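Local coordinates for protein pyruvate kinase (Pyrobaculum aerophilum, PDB 3QTG) that catalyses the last step of glycolysis, phosphoryl transfer between phosphoenolpyruvate and ADP that yields pyruvate and ATP, with the help of a divalent metal cation, at residues 189-194 / 221-226; 14-19 / 414-419; 282-287 / 314-319. All blocks are in the same frame, centred on the assembly; numbering follows the deposited sequence.

Contact 1: 189-194 / 221-226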
loop_
_atom_site.group_PDB
_atom_site.type_symbol
_atom_site.label_atom_id
_atom_site.label_comp_id
_atom_site.label_asym_id
_atom_site.label_seq_id
_atom_site.Cartn_x
_atom_site.Cartn_y
_atom_site.Cartn_z
ATOM N N ALA A 189 32.822 -41.902 14.125
ATOM C CA ALA A 189 32.389 -42.769 15.218
ATOM C C ALA A 189 30.907 -43.120 15.114
ATOM O O ALA A 189 30.491 -44.209 15.508
ATOM C CB ALA A 189 32.673 -42.105 16.563
ATOM N N ILE A 190 30.120 -42.189 14.574
ATOM C CA ILE A 190 28.656 -42.300 14.550
ATOM C C ILE A 190 28.134 -42.651 13.150
ATOM O O ILE A 190 26.968 -42.996 12.983
ATOM C CB ILE A 190 27.997 -41.021 15.180
ATOM C CG1 ILE A 190 27.851 -41.194 16.694
ATOM C CG2 ILE A 190 26.650 -40.680 14.575
ATOM C CD1 ILE A 190 28.963 -40.527 17.504
ATOM N N SER A 191 29.032 -42.610 12.167
ATOM C CA SER A 191 28.732 -42.979 10.777
ATOM C C SER A 191 28.016 -44.310 10.501
ATOM O O SER A 191 27.319 -44.405 9.488
ATOM C CB SER A 191 29.995 -42.890 9.912
ATOM O OG SER A 191 30.371 -41.530 9.747
ATOM N N PRO A 192 28.188 -45.341 11.365
ATOM C CA PRO A 192 27.333 -46.529 11.157
ATOM C C PRO A 192 25.811 -46.270 11.253
ATOM O O PRO A 192 25.029 -47.009 10.653
ATOM C CB PRO A 192 27.786 -47.489 12.265
ATOM C CG PRO A 192 29.175 -47.033 12.626
ATOM C CD PRO A 192 29.140 -45.544 12.477
ATOM N N ILE A 193 25.400 -45.232 11.983
ATOM C CA ILE A 193 23.964 -44.913 12.150
ATOM C C ILE A 193 23.560 -43.595 11.448
ATOM O O ILE A 193 22.586 -42.932 11.811
ATOM C CB ILE A 193 23.547 -44.940 13.655
ATOM C CG1 ILE A 193 24.383 -43.954 14.478
ATOM C CG2 ILE A 193 23.729 -46.361 14.225
ATOM C CD1 ILE A 193 23.711 -43.497 15.745
ATOM N N ARG A 194 24.322 -43.255 10.414
ATOM C CA ARG A 194 24.179 -41.998 9.709
ATOM C C ARG A 194 22.837 -41.831 9.005
ATOM O O ARG A 194 22.419 -40.698 8.732
ATOM C CB ARG A 194 25.302 -41.849 8.690
ATOM C CG ARG A 194 25.330 -42.966 7.672
ATOM C CD ARG A 194 26.333 -42.677 6.608
ATOM N NE ARG A 194 26.396 -43.734 5.600
ATOM C CZ ARG A 194 27.183 -44.799 5.708
ATOM N NH1 ARG A 194 27.943 -44.946 6.778
ATOM N NH2 ARG A 194 27.203 -45.715 4.752
ATOM N N LEU A 221 31.357 -39.090 4.141
ATOM C CA LEU A 221 31.048 -40.119 5.132
ATOM C C LEU A 221 29.686 -40.766 4.919
ATOM O O LEU A 221 29.268 -41.620 5.698
ATOM C CB LEU A 221 31.166 -39.545 6.545
ATOM C CG LEU A 221 32.581 -39.244 7.026
ATOM C CD1 LEU A 221 32.545 -38.439 8.312
ATOM C CD2 LEU A 221 33.399 -40.545 7.202
ATOM N N GLY A 222 29.011 -40.365 3.846
ATOM C CA GLY A 222 27.715 -40.937 3.470
ATOM C C GLY A 222 26.502 -40.401 4.221
ATOM O O GLY A 222 25.437 -41.009 4.179
ATOM N N PHE A 223 26.652 -39.281 4.922
ATOM C CA PHE A 223 25.502 -38.645 5.563
ATOM C C PHE A 223 24.612 -37.981 4.528
ATOM O O PHE A 223 25.104 -37.449 3.526
ATOM C CB PHE A 223 25.937 -37.591 6.585
ATOM C CG PHE A 223 26.407 -38.164 7.891
ATOM C CD1 PHE A 223 27.674 -38.742 8.000
ATOM C CD2 PHE A 223 25.591 -38.121 9.015
ATOM C CE1 PHE A 223 28.118 -39.263 9.205
ATOM C CE2 PHE A 223 26.028 -38.641 10.228
ATOM C CZ PHE A 223 27.304 -39.214 10.321
ATOM N N GLN A 224 23.306 -38.005 4.782
ATOM C CA GLN A 224 22.350 -37.206 4.009
ATOM C C GLN A 224 21.586 -36.291 4.962
ATOM O O GLN A 224 20.374 -36.396 5.112
ATOM C CB GLN A 224 21.395 -38.104 3.222
ATOM C CG GLN A 224 22.084 -38.971 2.177
ATOM C CD GLN A 224 21.228 -40.138 1.719
ATOM O OE1 GLN A 224 21.740 -41.224 1.444
ATOM N NE2 GLN A 224 19.923 -39.926 1.645
ATOM N N SER A 225 22.315 -35.401 5.620
ATOM C CA SER A 225 21.748 -34.576 6.673
ATOM C C SER A 225 21.693 -33.102 6.287
ATOM O O SER A 225 22.502 -32.637 5.479
ATOM C CB SER A 225 22.548 -34.776 7.951
ATOM O OG SER A 225 22.359 -36.105 8.426
ATOM N N GLN A 226 20.722 -32.378 6.849
ATOM C CA GLN A 226 20.654 -30.920 6.697
ATOM C C GLN A 226 21.712 -30.337 7.613
ATOM O O GLN A 226 21.930 -30.860 8.704
ATOM C CB GLN A 226 19.286 -30.404 7.137
ATOM C CG GLN A 226 18.124 -30.909 6.298
ATOM C CD GLN A 226 18.127 -30.292 4.920
ATOM O OE1 GLN A 226 18.330 -30.975 3.927
ATOM N NE2 GLN A 226 17.927 -28.993 4.856
HETATM O O HOH W 1 22.166 -38.744 7.083
#
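Arg194 lays its CB over the middle of the Phe223 ring, a CH-pi contact with CB 3.5 Å from the ring centroid and only 8° off the ring normal. The backbone sets CB there; the first torsion, with CG of Arg194 between its backbone N and carbonyl carbon (chi1 59°), directs the extended chain past the ring to Leu221 O and Gly222 O. At the rim of the same ring Ser191 OG comes within 3.2 Å of Phe223 CE1, and it also faces the aliphatic part of Leu221. That hydroxyl bonds to the carbonyl of Leu187, one turn back in helix 181-190. Phe223 and Ser191 are buried, and Ile197 packs on the ring as well, so this is the tightly packed part of the contact.

The side formed by Arg194, Leu221 and Gly222 is partly exposed and more polar. Arg194 CD passes 3.1 Å from Gly222 O, with Leu221 O over one face of the guanidinium group. NH1 turns back to donate to Ser191 O at 2.8 Å, with a bent N-H...O angle of 130°, and meets that oxygen from above its carbonyl plane. Gly222, at positive phi, closes helix 208-220 in a Schellman motif. A water joins the backbones beside the ring, donating to Arg194 O and accepting from Gln224 N at 2.7 Å.

The contact thus ties the ends of two neighbouring helices on the outside of the TIM barrel, just before strands 199-202 and 226-231. Its chemistry is that of an aromatic face covered by the aliphatic root of an arginine, whose charged end lies among carbonyl oxygens that would suit its positive charge.

Contact 2: 14-19 / 414-419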
loop_
_atom_site.group_PDB
_atom_site.type_symbol
_atom_site.label_atom_id
_atom_site.label_comp_id
_atom_site.label_asym_id
_atom_site.label_seq_id
_atom_site.Cartn_x
_atom_site.Cartn_y
_atom_site.Cartn_z
ATOM N N ARG A 14 -2.813 -27.884 17.488
ATOM C CA ARG A 14 -1.555 -28.308 16.859
ATOM C C ARG A 14 -0.606 -27.129 16.663
ATOM O O ARG A 14 -0.999 -26.075 16.168
ATOM C CB ARG A 14 -1.804 -29.030 15.528
ATOM C CG ARG A 14 -0.557 -29.704 14.930
ATOM C CD ARG A 14 0.109 -30.672 15.919
ATOM N NE ARG A 14 -0.648 -31.920 16.074
ATOM C CZ ARG A 14 -0.231 -33.116 15.653
ATOM N NH1 ARG A 14 0.953 -33.248 15.053
ATOM N NH2 ARG A 14 -1.005 -34.185 15.832
ATOM N N ASN A 15 0.647 -27.324 17.061
ATOM C CA ASN A 15 1.613 -26.238 17.058
ATOM C C ASN A 15 2.203 -25.925 15.682
ATOM O O ASN A 15 2.430 -26.810 14.847
ATOM C CB ASN A 15 2.699 -26.426 18.145
ATOM C CG ASN A 15 2.216 -26.012 19.543
ATOM O OD1 ASN A 15 2.568 -26.634 20.553
ATOM N ND2 ASN A 15 1.399 -24.961 19.604
ATOM N N LEU A 16 2.413 -24.634 15.457
ATOM C CA LEU A 16 3.070 -24.157 14.258
ATOM C C LEU A 16 4.540 -24.047 14.574
ATOM O O LEU A 16 5.366 -24.481 13.785
ATOM C CB LEU A 16 2.464 -22.835 13.816
ATOM C CG LEU A 16 0.940 -22.816 13.575
ATOM C CD1 LEU A 16 0.528 -21.463 13.016
ATOM C CD2 LEU A 16 0.513 -23.926 12.620
ATOM N N THR A 17 4.850 -23.505 15.756
ATOM C CA THR A 17 6.211 -23.519 16.299
ATOM C C THR A 17 6.556 -24.939 16.741
ATOM O O THR A 17 5.810 -25.567 17.480
ATOM C CB THR A 17 6.360 -22.584 17.496
ATOM O OG1 THR A 17 5.794 -21.311 17.172
ATOM C CG2 THR A 17 7.834 -22.411 17.851
ATOM N N LYS A 18 7.691 -25.432 16.265
ATOM C CA LYS A 18 8.133 -26.779 16.583
ATOM C C LYS A 18 8.989 -26.836 17.855
ATOM O O LYS A 18 9.663 -25.877 18.219
ATOM C CB LYS A 18 8.843 -27.411 15.371
ATOM C CG LYS A 18 7.974 -27.445 14.098
ATOM C CD LYS A 18 6.627 -28.113 14.371
ATOM C CE LYS A 18 5.795 -28.235 13.128
ATOM N NZ LYS A 18 6.572 -28.982 12.111
ATOM N N ARG A 19 8.936 -27.984 18.522
ATOM C CA ARG A 19 9.465 -28.151 19.874
ATOM C C ARG A 19 10.584 -29.181 19.816
ATOM O O ARG A 19 10.361 -30.335 19.430
ATOM C CB ARG A 19 8.344 -28.629 20.814
ATOM C CG ARG A 19 7.073 -27.743 20.837
ATOM C CD ARG A 19 5.784 -28.542 21.156
ATOM N NE ARG A 19 5.566 -29.607 20.173
ATOM C CZ ARG A 19 4.570 -30.488 20.182
ATOM N NH1 ARG A 19 3.646 -30.480 21.137
ATOM N NH2 ARG A 19 4.499 -31.390 19.216
ATOM N N ILE A 414 10.601 -30.426 12.053
ATOM C CA ILE A 414 11.009 -29.221 12.768
ATOM C C ILE A 414 10.934 -27.944 11.910
ATOM O O ILE A 414 11.507 -26.913 12.257
ATOM C CB ILE A 414 12.395 -29.402 13.500
ATOM C CG1 ILE A 414 13.561 -29.632 12.516
ATOM C CG2 ILE A 414 12.310 -30.567 14.506
ATOM C CD1 ILE A 414 14.912 -29.229 13.116
ATOM N N VAL A 415 10.219 -28.029 10.789
ATOM C CA VAL A 415 9.940 -26.871 9.946
ATOM C C VAL A 415 8.558 -26.306 10.341
ATOM O O VAL A 415 7.617 -27.067 10.599
ATOM C CB VAL A 415 10.010 -27.240 8.418
ATOM C CG1 VAL A 415 9.714 -26.002 7.542
ATOM C CG2 VAL A 415 11.405 -27.801 8.045
ATOM N N TRP A 416 8.463 -24.988 10.432
ATOM C CA TRP A 416 7.211 -24.249 10.713
ATOM C C TRP A 416 5.938 -24.840 10.082
ATOM O O TRP A 416 5.861 -24.995 8.866
ATOM C CB TRP A 416 7.364 -22.804 10.233
ATOM C CG TRP A 416 6.081 -22.011 10.236
ATOM C CD1 TRP A 416 5.166 -21.914 9.210
ATOM C CD2 TRP A 416 5.576 -21.192 11.299
ATOM N NE1 TRP A 416 4.144 -21.099 9.569
ATOM C CE2 TRP A 416 4.348 -20.643 10.846
ATOM C CE3 TRP A 416 6.044 -20.861 12.586
ATOM C CZ2 TRP A 416 3.562 -19.774 11.633
ATOM C CZ3 TRP A 416 5.256 -19.985 13.391
ATOM C CH2 TRP A 416 4.024 -19.451 12.890
ATOM N N ALA A 417 4.962 -25.150 10.931
ATOM C CA ALA A 417 3.573 -25.544 10.566
ATOM C C ALA A 417 3.401 -26.913 9.939
ATOM O O ALA A 417 2.266 -27.391 9.808
ATOM C CB ALA A 417 2.863 -24.454 9.694
ATOM N N LEU A 418 4.500 -27.543 9.528
ATOM C CA LEU A 418 4.400 -28.763 8.733
ATOM C C LEU A 418 4.017 -29.965 9.559
ATOM O O LEU A 418 4.584 -30.217 10.640
ATOM C CB LEU A 418 5.687 -29.057 7.947
ATOM C CG LEU A 418 6.221 -27.975 6.998
ATOM C CD1 LEU A 418 7.310 -28.578 6.151
ATOM C CD2 LEU A 418 5.109 -27.360 6.125
ATOM N N GLU A 419 3.043 -30.706 9.043
ATOM C CA GLU A 419 2.711 -32.010 9.607
ATOM C C GLU A 419 2.991 -33.115 8.587
ATOM O O GLU A 419 2.158 -33.406 7.727
ATOM C CB GLU A 419 1.280 -32.089 10.136
ATOM C CG GLU A 419 1.179 -33.189 11.188
ATOM C CD GLU A 419 -0.236 -33.613 11.475
ATOM O OE1 GLU A 419 -0.532 -34.816 11.314
ATOM O OE2 GLU A 419 -1.054 -32.746 11.849
#
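Where the first strand of the TIM barrel (18-22) begins, the chain meets a type II beta turn, Val415 to Leu418, that leads into strand 418-422 of the C-terminal alpha/beta domain; the contact is therefore a buried domain interface. Lys18 reaches into this turn. Its chain bends at chi2 and again at chi4, which brings NZ to the carbonyls at both ends of the turn: Val415 O at 2.7 Å and Leu418 O at 2.8 Å. The second oxygen is approached in its carbonyl plane, on a lone pair; the first is met from 27° out of plane. Ser413 O is a third acceptor, so backbone carbonyls surround the buried ammonium group and probably stabilise its charge.

Leu16 packs against the middle of the turn, on Trp416 and Ala417. Its CB sits over one face of the six-membered ring of Trp416, CD1 leans on CZ2 of that ring, and the second branch, CD2, touches Ala417 CB at 3.8 Å. The indole is fixed from outside by Pro395 O, which accepts from NE1, and by Tyr347, edge-to-face. Toward the surface, the guanidinium of the poorly ordered Arg14 stacks on the Glu419 carboxylate with planes 11° apart. NH1 of Arg14 is 3.8 Å from OE2 of Glu419, a long salt bridge made through charge alone. Between lysine and indole, the amide of Ala417, the positive-phi residue of the turn, donates to Leu16 O at 3.0 Å with an N-H...O angle of 162°.

Contact 3: 282-287 / 314-319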
loop_
_atom_site.group_PDB
_atom_site.type_symbol
_atom_site.label_atom_id
_atom_site.label_comp_id
_atom_site.label_asym_id
_atom_site.label_seq_id
_atom_site.Cartn_x
_atom_site.Cartn_y
_atom_site.Cartn_z
ATOM N N LYS A 282 15.355 -19.227 5.190
ATOM C CA LYS A 282 16.003 -20.315 5.933
ATOM C C LYS A 282 15.220 -20.612 7.199
ATOM O O LYS A 282 14.884 -19.695 7.923
ATOM C CB LYS A 282 17.439 -19.938 6.308
ATOM C CG LYS A 282 18.389 -19.732 5.135
ATOM C CD LYS A 282 18.418 -20.923 4.220
ATOM C CE LYS A 282 19.430 -20.721 3.090
ATOM N NZ LYS A 282 19.339 -21.827 2.111
ATOM N N PRO A 283 14.949 -21.894 7.480
ATOM C CA PRO A 283 14.335 -22.186 8.764
ATOM C C PRO A 283 15.235 -21.681 9.922
ATOM O O PRO A 283 16.470 -21.686 9.796
ATOM C CB PRO A 283 14.244 -23.723 8.776
ATOM C CG PRO A 283 14.343 -24.133 7.339
ATOM C CD PRO A 283 15.239 -23.118 6.706
ATOM N N ILE A 284 14.612 -21.226 11.010
ATOM C CA ILE A 284 15.308 -20.547 12.105
ATOM C C ILE A 284 14.890 -21.143 13.467
ATOM O O ILE A 284 13.705 -21.355 13.740
ATOM C CB ILE A 284 15.084 -18.992 12.050
ATOM C CG1 ILE A 284 15.583 -18.272 13.313
ATOM C CG2 ILE A 284 13.614 -18.629 11.726
ATOM C CD1 ILE A 284 17.080 -17.946 13.307
ATOM N N ALA A 285 15.878 -21.425 14.305
ATOM C CA ALA A 285 15.637 -21.879 15.670
ATOM C C ALA A 285 16.216 -20.907 16.691
ATOM O O ALA A 285 17.158 -20.163 16.411
ATOM C CB ALA A 285 16.239 -23.287 15.876
ATOM N N VAL A 286 15.609 -20.887 17.869
ATOM C CA VAL A 286 16.219 -20.250 19.030
ATOM C C VAL A 286 16.468 -21.347 20.075
ATOM O O VAL A 286 15.563 -22.110 20.409
ATOM C CB VAL A 286 15.385 -19.070 19.575
ATOM C CG1 VAL A 286 15.987 -18.534 20.865
ATOM C CG2 VAL A 286 15.318 -17.912 18.530
ATOM N N ALA A 287 17.715 -21.429 20.537
ATOM C CA ALA A 287 18.201 -22.482 21.435
ATOM C C ALA A 287 18.777 -21.907 22.734
ATOM O O ALA A 287 19.413 -20.850 22.711
ATOM C CB ALA A 287 19.293 -23.307 20.718
ATOM N N MET A 314 7.664 -14.063 16.983
ATOM C CA MET A 314 8.499 -13.553 15.892
ATOM C C MET A 314 8.384 -14.439 14.666
ATOM O O MET A 314 8.744 -14.032 13.569
ATOM C CB MET A 314 9.970 -13.531 16.295
ATOM C CG MET A 314 10.394 -12.471 17.281
ATOM S SD MET A 314 12.218 -12.495 17.370
ATOM C CE MET A 314 12.569 -11.432 15.971
ATOM N N GLY A 315 7.914 -15.667 14.864
ATOM C CA GLY A 315 7.699 -16.598 13.760
ATOM C C GLY A 315 8.857 -17.550 13.492
ATOM O O GLY A 315 9.006 -18.019 12.374
ATOM N N VAL A 316 9.648 -17.875 14.521
ATOM C CA VAL A 316 10.699 -18.898 14.390
ATOM C C VAL A 316 10.082 -20.267 14.089
ATOM O O VAL A 316 8.944 -20.538 14.513
ATOM C CB VAL A 316 11.597 -18.987 15.679
ATOM C CG1 VAL A 316 12.301 -17.657 15.926
ATOM C CG2 VAL A 316 10.765 -19.404 16.917
ATOM N N ASP A 317 10.820 -21.124 13.375
ATOM C CA ASP A 317 10.355 -22.483 13.073
ATOM C C ASP A 317 10.319 -23.368 14.314
ATOM O O ASP A 317 9.432 -24.211 14.442
ATOM C CB ASP A 317 11.264 -23.206 12.069
ATOM C CG ASP A 317 11.304 -22.557 10.710
ATOM O OD1 ASP A 317 10.747 -23.140 9.743
ATOM O OD2 ASP A 317 11.930 -21.492 10.599
ATOM N N SER A 318 11.325 -23.235 15.176
ATOM C CA SER A 318 11.459 -24.099 16.369
ATOM C C SER A 318 12.144 -23.443 17.580
ATOM O O SER A 318 12.863 -22.428 17.445
ATOM C CB SER A 318 12.138 -25.435 16.020
ATOM O OG SER A 318 13.379 -25.240 15.368
ATOM N N LEU A 319 11.895 -24.037 18.756
ATOM C CA LEU A 319 12.545 -23.677 20.020
ATOM C C LEU A 319 13.184 -24.933 20.604
ATOM O O LEU A 319 12.558 -25.997 20.654
ATOM C CB LEU A 319 11.562 -23.051 21.029
ATOM C CG LEU A 319 10.773 -21.778 20.616
ATOM C CD1 LEU A 319 9.647 -21.485 21.587
ATOM C CD2 LEU A 319 11.652 -20.539 20.487
#
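Asp317 OD2 accepts the backbone N-H of Ile284 at 2.7 Å and forms a salt bridge with Arg394 NH2 as well. The amide comes from above the carboxylate plane, 49° out of it. Asp317 CG lies beside its own backbone N (chi1 -64°), a torsion that swings the carboxylate toward the start of the neighbouring strand, where OD2 also lies 3.1 Å from Pro283 CA. The other oxygen, OD1, takes the amide of Trp416, so the buried carboxylate has both oxygens engaged. The positive charge of Arg394 would favour its ionised form.

The carbonyl of Ile284 in turn receives two weak bonds, from the amides of Asp317 and Ser318. From here the two segments run as the seventh and eighth strands of the TIM barrel, 284-287 and 318-321, joined by helix 302-313 in a beta-alpha-beta crossover. They pair in parallel, Ala285 beside Ser318 and Val286 beside Leu319, and Val286 N donates to Ser318 O at 3.2 Å.

The two faces of this pair differ. On one, Ala285 CB meets Ser318 OG at 3.5 Å; that hydroxyl is held by Tyr249 OH and Trp320 NE1. On the other, toward the covering helix, Val286 presents CG2 to Val316 CG1 at 4.0 Å, the two side chains crossing at about a right angle, while its CB receives Leu319 CD2. Thr311 of helix 302-313 lies against both Val286 and Leu319. Just before Val316, Gly315 leaves the helix with positive phi and turns the chain back toward the barrel.

Contacts 2 and 3 adjoin, their centres 10 Å apart, and meet at the seam that closes the barrel: strand 18-22 pairs with 318-321, with Lys18 N 2.8 Å from Asp317 O and Lys18 O 2.9 Å from Leu319 N. Trp416 CE3 of contact 2 also packs 3.5 Å from Val316 O of contact 3. Contact 1 lies apart, its centre about 25 Å from that of contact 2 and 24 Å from that of contact 3. Each comes near a residue of the predicted active site, side chain to side chain: Ala285 about 8 Å from Lys230, the probable transition-state stabiliser, Phe223 about 8 Å from Leu49, predicted to bind ATP, and Ile414 about 9 Å from Arg46, predicted to bind substrate.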